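Local coordinates for transcriptional regulator, MarR/EmrR family (Clostridium acetobutylicum, PDB 3JW4), which probably binds DNA and regulates transcription as a winged helix-turn-helix protein of the MarR family, at residues G48-Y51 with G57-Q60; S76-L81 with G85-R90. All coordinates share one frame; numbering follows the deposited sequence.

Interaction 1: residues G48-Y51 with G57-Q60; sequences GYIY and GIIQ
I58 pushes its terminal methyl against the flank of helix 41-53 at I50, a contact inside the winged helix-turn-helix domain of MarR-family proteins. I58 buries the most surface, more than I50 and Y49 together. I58 points toward the helix, and the nearly extended chi2 (161°) carries CD1 on to the backbone of I50, ending 3.5 Å from I50 O and equally near I50 CA. I50 answers with a branch rather than its long arm: at chi1 -62°, CG2 stands anti to the backbone N, on the carbonyl side, where it meets I58 CD1 at 4.0 Å. The two isoleucines cross at about a right angle, a methyl-against-methyl contact that is apolar and buried. Y49 flanks them more loosely, the nearest approach of its ring being 4.7 Å from CD2 to I58 CD1.

Backbone hydrogen bonds between I58 and I101 tie residues 57-60 to strand 100-103, whose I101 and V103 also touch I50. L63 of helix 60-64 packs against both Y49 and I58. The contact thus joins helix 41-53 to the polypeptide that enters helix 60-64, at whose N-cap position I59 sits, its backbone N hydrogen-bonded to D62 OD2. Beside I50 O, the carbonyl of Y49 also borders the I58 methyl, with Y49 O 4.0 Å from I58 CD1 while accepting a hydrogen bond from N53 ND2.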
ATOM      1  N   GLY B  48       0.262 -19.618  -1.023  1.00 19.96           N
ATOM      2  CA  GLY B  48      -0.221 -19.859   0.331  1.00 20.01           C
ATOM      3  C   GLY B  48      -1.725 -20.115   0.384  1.00 19.89           C
ATOM      4  O   GLY B  48      -2.177 -21.034   1.044  1.00 20.44           O
ATOM      5  N   TYR B  49      -2.499 -19.280  -0.291  1.00 20.25           N
ATOM      6  CA  TYR B  49      -3.954 -19.405  -0.295  1.00 20.60           C
ATOM      7  C   TYR B  49      -4.320 -20.748  -0.930  1.00 19.92           C
ATOM      8  O   TYR B  49      -5.168 -21.483  -0.426  1.00 19.25           O
ATOM      9  CB  TYR B  49      -4.601 -18.245  -1.088  1.00 21.72           C
ATOM     10  CG  TYR B  49      -6.108 -18.303  -1.083  1.00 24.99           C
ATOM     11  CD1 TYR B  49      -6.833 -17.846   0.031  1.00 29.00           C
ATOM     12  CD2 TYR B  49      -6.808 -18.891  -2.127  1.00 27.33           C
ATOM     13  CE1 TYR B  49      -8.230 -17.938   0.082  1.00 32.37           C
ATOM     14  CE2 TYR B  49      -8.229 -18.993  -2.089  1.00 31.69           C
ATOM     15  CZ  TYR B  49      -8.920 -18.509  -0.981  1.00 33.13           C
ATOM     16  OH  TYR B  49     -10.289 -18.582  -0.922  1.00 34.15           O
ATOM     17  N   ILE B  50      -3.648 -21.097  -2.022  1.00 19.27           N
ATOM     18  CA  ILE B  50      -3.922 -22.357  -2.668  1.00 18.75           C
ATOM     19  C   ILE B  50      -3.586 -23.512  -1.725  1.00 18.89           C
ATOM     20  O   ILE B  50      -4.397 -24.392  -1.517  1.00 17.40           O
ATOM     21  CB  ILE B  50      -3.184 -22.539  -3.982  1.00 19.19           C
ATOM     22  CG1 ILE B  50      -3.574 -21.485  -5.017  1.00 18.07           C
ATOM     23  CG2 ILE B  50      -3.465 -23.902  -4.536  1.00 17.70           C
ATOM     24  CD1 ILE B  50      -2.597 -21.414  -6.187  1.00 14.79           C
ATOM     25  N   TYR B  51      -2.405 -23.490  -1.130  1.00 19.09           N
ATOM     26  CA  TYR B  51      -2.002 -24.537  -0.209  1.00 19.88           C
ATOM     27  C   TYR B  51      -3.027 -24.718   0.940  1.00 20.15           C
ATOM     28  O   TYR B  51      -3.399 -25.824   1.265  1.00 18.08           O
ATOM     29  CB  TYR B  51      -0.628 -24.225   0.380  1.00 21.37           C
ATOM     30  CG  TYR B  51      -0.028 -25.351   1.204  1.00 23.74           C
ATOM     31  CD1 TYR B  51       0.212 -26.571   0.630  1.00 27.45           C
ATOM     32  CD2 TYR B  51       0.304 -25.181   2.543  1.00 29.41           C
ATOM     33  CE1 TYR B  51       0.754 -27.604   1.337  1.00 30.09           C
ATOM     34  CE2 TYR B  51       0.864 -26.233   3.281  1.00 31.73           C
ATOM     35  CZ  TYR B  51       1.084 -27.450   2.646  1.00 32.53           C
ATOM     36  OH  TYR B  51       1.622 -28.554   3.270  1.00 35.83           O
ATOM     37  N   GLY B  57     -11.340 -27.313  -2.782  1.00 19.71           N
ATOM     38  CA  GLY B  57     -11.561 -27.231  -4.210  1.00 20.17           C
ATOM     39  C   GLY B  57     -11.411 -25.786  -4.652  1.00 21.52           C
ATOM     40  O   GLY B  57     -12.289 -24.988  -4.409  1.00 20.48           O
ATOM     41  N   ILE B  58     -10.293 -25.450  -5.288  1.00 22.42           N
ATOM     42  CA  ILE B  58     -10.058 -24.079  -5.739  1.00 24.45           C
ATOM     43  C   ILE B  58     -10.073 -24.066  -7.256  1.00 25.15           C
ATOM     44  O   ILE B  58      -9.340 -24.839  -7.876  1.00 24.21           O
ATOM     45  CB  ILE B  58      -8.675 -23.587  -5.281  1.00 24.99           C
ATOM     46  CG1 ILE B  58      -8.634 -23.411  -3.774  1.00 26.07           C
ATOM     47  CG2 ILE B  58      -8.320 -22.237  -5.923  1.00 25.89           C
ATOM     48  CD1 ILE B  58      -7.227 -23.397  -3.309  1.00 27.89           C
ATOM     49  N   ILE B  59     -10.900 -23.217  -7.860  1.00 26.77           N
ATOM     50  CA  ILE B  59     -10.811 -22.978  -9.313  1.00 27.91           C
ATOM     51  C   ILE B  59     -10.289 -21.570  -9.620  1.00 28.73           C
ATOM     52  O   ILE B  59     -10.196 -20.718  -8.738  1.00 27.23           O
ATOM     53  CB  ILE B  59     -12.148 -23.258 -10.047  1.00 28.19           C
ATOM     54  CG1 ILE B  59     -13.225 -22.244  -9.655  1.00 27.97           C
ATOM     55  CG2 ILE B  59     -12.618 -24.690  -9.777  1.00 28.25           C
ATOM     56  CD1 ILE B  59     -14.499 -22.379 -10.462  1.00 27.62           C
ATOM     57  N   GLN B  60      -9.913 -21.327 -10.872  1.00 31.25           N
ATOM     58  CA  GLN B  60      -9.301 -20.032 -11.200  1.00 32.50           C
ATOM     59  C   GLN B  60     -10.209 -18.872 -10.810  1.00 33.94           C
ATOM     60  O   GLN B  60      -9.735 -17.872 -10.271  1.00 33.83           O
ATOM     61  CB  GLN B  60      -8.885 -19.940 -12.671  1.00 33.18           C
ATOM     62  CG  GLN B  60      -8.198 -18.601 -12.992  1.00 33.44           C
ATOM     63  CD  GLN B  60      -7.585 -18.552 -14.366  1.00 35.77           C
ATOM     64  OE1 GLN B  60      -7.021 -19.539 -14.845  1.00 39.50           O
ATOM     65  NE2 GLN B  60      -7.664 -17.384 -15.005  1.00 35.54           N
TER

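Interaction 2: residues S76-L81 with G85-R90; sequences SMLQGL and GYIERR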
ATOM      1  N   SER B  76      -1.684 -14.928 -15.834  1.00 17.19           N
ATOM      2  CA  SER B  76      -0.243 -14.983 -16.051  1.00 17.29           C
ATOM      3  C   SER B  76       0.494 -15.544 -14.835  1.00 16.93           C
ATOM      4  O   SER B  76       1.437 -16.333 -14.955  1.00 14.68           O
ATOM      5  CB  SER B  76       0.324 -13.594 -16.366  1.00 17.40           C
ATOM      6  OG  SER B  76       1.701 -13.730 -16.714  1.00 18.29           O
HETATM    7  N   MSE B  77       0.062 -15.131 -13.652  1.00 17.04           N
HETATM    8  CA  MSE B  77       0.775 -15.550 -12.451  1.00 18.73           C
HETATM    9  C   MSE B  77       0.571 -17.056 -12.222  1.00 17.63           C
HETATM   10  O   MSE B  77       1.517 -17.738 -11.893  1.00 17.63           O
HETATM   11  CB  MSE B  77       0.319 -14.726 -11.260  1.00 19.22           C
HETATM   12  CG  MSE B  77       0.911 -15.146  -9.912  1.00 26.08           C
HETATM   13 SE   MSE B  77       0.103 -14.080  -8.469  1.00 40.53          SE
HETATM   14  CE  MSE B  77      -0.452 -12.497  -9.464  1.00 33.59           C
ATOM     15  N   LEU B  78      -0.646 -17.562 -12.451  1.00 16.34           N
ATOM     16  CA  LEU B  78      -0.911 -18.995 -12.354  1.00 16.05           C
ATOM     17  C   LEU B  78      -0.157 -19.795 -13.392  1.00 14.66           C
ATOM     18  O   LEU B  78       0.381 -20.864 -13.087  1.00 12.97           O
ATOM     19  CB  LEU B  78      -2.419 -19.320 -12.476  1.00 15.96           C
ATOM     20  CG  LEU B  78      -3.291 -18.925 -11.291  1.00 18.38           C
ATOM     21  CD1 LEU B  78      -4.760 -19.147 -11.617  1.00 19.79           C
ATOM     22  CD2 LEU B  78      -2.929 -19.738 -10.004  1.00 19.16           C
ATOM     23  N   GLN B  79      -0.134 -19.316 -14.625  1.00 14.02           N
ATOM     24  CA  GLN B  79       0.635 -20.022 -15.669  1.00 13.48           C
ATOM     25  C   GLN B  79       2.112 -20.088 -15.261  1.00 13.68           C
ATOM     26  O   GLN B  79       2.790 -21.083 -15.525  1.00 13.51           O
ATOM     27  CB  GLN B  79       0.488 -19.363 -17.034  1.00 13.08           C
ATOM     28  CG  GLN B  79      -0.803 -19.746 -17.797  1.00 13.08           C
ATOM     29  CD  GLN B  79      -0.958 -19.004 -19.094  1.00  7.78           C
ATOM     30  OE1 GLN B  79      -1.680 -17.991 -19.152  1.00  7.86           O
ATOM     31  NE2 GLN B  79      -0.241 -19.445 -20.155  1.00  7.11           N
ATOM     32  N   GLY B  80       2.597 -19.024 -14.639  1.00 13.77           N
ATOM     33  CA  GLY B  80       4.015 -18.942 -14.225  1.00 15.10           C
ATOM     34  C   GLY B  80       4.319 -19.968 -13.140  1.00 16.15           C
ATOM     35  O   GLY B  80       5.232 -20.762 -13.277  1.00 16.22           O
ATOM     36  N   LEU B  81       3.503 -19.974 -12.084  1.00 17.26           N
ATOM     37  CA  LEU B  81       3.620 -20.977 -11.001  1.00 17.65           C
ATOM     38  C   LEU B  81       3.505 -22.399 -11.566  1.00 17.56           C
ATOM     39  O   LEU B  81       4.250 -23.287 -11.203  1.00 17.50           O
ATOM     40  CB  LEU B  81       2.539 -20.719  -9.937  1.00 18.04           C
ATOM     41  CG  LEU B  81       2.623 -19.393  -9.173  1.00 19.45           C
ATOM     42  CD1 LEU B  81       1.404 -19.175  -8.257  1.00 19.92           C
ATOM     43  CD2 LEU B  81       3.923 -19.327  -8.396  1.00 21.88           C
ATOM     44  N   GLY B  85       6.595 -25.491 -11.947  1.00 18.45           N
ATOM     45  CA  GLY B  85       6.395 -26.766 -11.285  1.00 17.88           C
ATOM     46  C   GLY B  85       5.901 -26.628  -9.854  1.00 18.11           C
ATOM     47  O   GLY B  85       6.060 -27.550  -9.071  1.00 18.00           O
ATOM     48  N   TYR B  86       5.304 -25.485  -9.506  1.00 17.47           N
ATOM     49  CA  TYR B  86       4.873 -25.215  -8.130  1.00 17.55           C
ATOM     50  C   TYR B  86       3.419 -25.592  -7.888  1.00 16.78           C
ATOM     51  O   TYR B  86       3.049 -25.867  -6.770  1.00 17.59           O
ATOM     52  CB  TYR B  86       5.043 -23.745  -7.771  1.00 16.59           C
ATOM     53  CG  TYR B  86       6.463 -23.215  -7.788  1.00 16.91           C
ATOM     54  CD1 TYR B  86       7.483 -23.878  -7.151  1.00 17.25           C
ATOM     55  CD2 TYR B  86       6.754 -21.994  -8.383  1.00 19.64           C
ATOM     56  CE1 TYR B  86       8.799 -23.358  -7.143  1.00 21.53           C
ATOM     57  CE2 TYR B  86       8.064 -21.445  -8.369  1.00 19.99           C
ATOM     58  CZ  TYR B  86       9.068 -22.139  -7.756  1.00 19.03           C
ATOM     59  OH  TYR B  86      10.319 -21.621  -7.718  1.00 20.02           O
ATOM     60  N   ILE B  87       2.591 -25.525  -8.920  1.00 17.48           N
ATOM     61  CA  ILE B  87       1.178 -25.863  -8.818  1.00 17.20           C
ATOM     62  C   ILE B  87       0.785 -26.686 -10.025  1.00 17.74           C
ATOM     63  O   ILE B  87       1.495 -26.681 -11.045  1.00 15.84           O
ATOM     64  CB  ILE B  87       0.273 -24.626  -8.734  1.00 17.77           C
ATOM     65  CG1 ILE B  87       0.326 -23.800 -10.025  1.00 18.61           C
ATOM     66  CG2 ILE B  87       0.634 -23.710  -7.491  1.00 18.93           C
ATOM     67  CD1 ILE B  87      -0.680 -22.643 -10.073  1.00 19.18           C
ATOM     68  N   GLU B  88      -0.327 -27.402  -9.901  1.00 18.37           N
ATOM     69  CA  GLU B  88      -0.904 -28.187 -10.994  1.00 20.79           C
ATOM     70  C   GLU B  88      -2.419 -28.031 -10.950  1.00 21.55           C
ATOM     71  O   GLU B  88      -2.985 -27.613  -9.937  1.00 21.15           O
ATOM     72  CB  GLU B  88      -0.554 -29.671 -10.888  1.00 20.52           C
ATOM     73  CG  GLU B  88      -1.060 -30.317  -9.620  1.00 23.53           C
ATOM     74  CD  GLU B  88      -0.992 -31.852  -9.590  1.00 25.81           C
ATOM     75  OE1 GLU B  88      -0.482 -32.477 -10.554  1.00 27.34           O
ATOM     76  OE2 GLU B  88      -1.467 -32.422  -8.572  1.00 28.55           O
ATOM     77  N   ARG B  89      -3.049 -28.382 -12.048  1.00 22.89           N
ATOM     78  CA  ARG B  89      -4.488 -28.386 -12.154  1.00 25.41           C
ATOM     79  C   ARG B  89      -4.892 -29.827 -12.308  1.00 25.99           C
ATOM     80  O   ARG B  89      -4.409 -30.504 -13.188  1.00 26.12           O
ATOM     81  CB  ARG B  89      -4.932 -27.556 -13.342  1.00 25.89           C
ATOM     82  CG  ARG B  89      -4.577 -26.065 -13.180  1.00 29.50           C
ATOM     83  CD  ARG B  89      -4.582 -25.333 -14.530  1.00 34.84           C
ATOM     84  NE  ARG B  89      -4.994 -23.932 -14.370  1.00 38.91           N
ATOM     85  CZ  ARG B  89      -4.254 -22.852 -14.646  1.00 42.31           C
ATOM     86  NH1 ARG B  89      -3.015 -22.951 -15.116  1.00 44.35           N
ATOM     87  NH2 ARG B  89      -4.773 -21.638 -14.454  1.00 43.44           N
ATOM     88  N   ARG B  90      -5.739 -30.302 -11.412  1.00 27.72           N
ATOM     89  CA  ARG B  90      -6.177 -31.686 -11.407  1.00 29.79           C
ATOM     90  C   ARG B  90      -7.639 -31.763 -11.763  1.00 30.43           C
ATOM     91  O   ARG B  90      -8.448 -30.987 -11.245  1.00 30.18           O
ATOM     92  CB  ARG B  90      -6.028 -32.302 -10.019  1.00 30.46           C
ATOM     93  CG  ARG B  90      -4.615 -32.461  -9.503  1.00 33.55           C
ATOM     94  CD  ARG B  90      -4.667 -33.294  -8.223  1.00 35.71           C
ATOM     95  NE  ARG B  90      -3.608 -32.985  -7.260  1.00 37.84           N
ATOM     96  CZ  ARG B  90      -3.663 -33.327  -5.968  1.00 40.16           C
ATOM     97  NH1 ARG B  90      -4.723 -33.975  -5.484  1.00 40.89           N
ATOM     98  NH2 ARG B  90      -2.667 -33.036  -5.144  1.00 40.22           N
TER
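I87 and L81 meet where the chain turns out of helix 74-83 into strand 87-90, and both are buried. I87 projects toward the helix. With chi1 at 65°, its CG1 lies between the backbone N and the carbonyl carbon, and the extended arm brings CD1 into the angle between two successive helical turns: CD1 is 3.8 Å from L81 CB and 3.7 Å from L78 CD2; the I87 and L78 side chains cross at about a right angle. The same leucine, L78, serves a second neighbour with its other methyl. R89 reaches back from the strand, bent at chi3, and sets NH2 3.8 Å from L78 CD1, so that the aliphatic side chain packs obliquely against the guanidinium.

A different part of L81, CD2, touches the Y86 ring obliquely, 3.9 Å from Y86 CD2. The turn itself is fixed by backbone: Y86 N donates to L81 O at 3.0 Å with an N-H...O angle of 159°, within a Schellman motif in which G85 supplies the positive phi. This ending of the helix delivers Y86 and I87 to its flank.

Further out, a salt bridge from R89 NH1 to E82 OE1 anchors the guanidinium to the helix it packs on. E88 points away from the helix and is salt-bridged to R90.

The strand runs nearly crosswise to the helix, at 101°, and is joined by backbone hydrogen bonds of E88 with Y102 and of R90 with N100 to the antiparallel strand 100-103, forming the wing. Helix 74-83, probably the recognition helix as in other MarR proteins, rests through L78 and L81 on M46 and I47 of helix 41-53, while L63 of helix 60-64 touches L78 and L110 of helix 105-126 meets Y86.

Interactions 1 and 2 follow one another along the chain and belong to one winged helix-turn-helix domain, their centres about 11 Å apart. They touch through a few side chains: the long arm of I50, the branch not used against I58, places CD1 4.2 Å from I87 CG2 and equally far from L78 CD2. Q60, where helix 60-64 begins, makes a second join, its CG lying 3.7 Å from L78 CD1 and its OE1 3.1 Å from R89 NH2. The contacts thus join helix 41-53, the start of helix 60-64, helix 74-83 (the probable recognition helix) and the wing strand 87-90 within one domain that probably binds DNA.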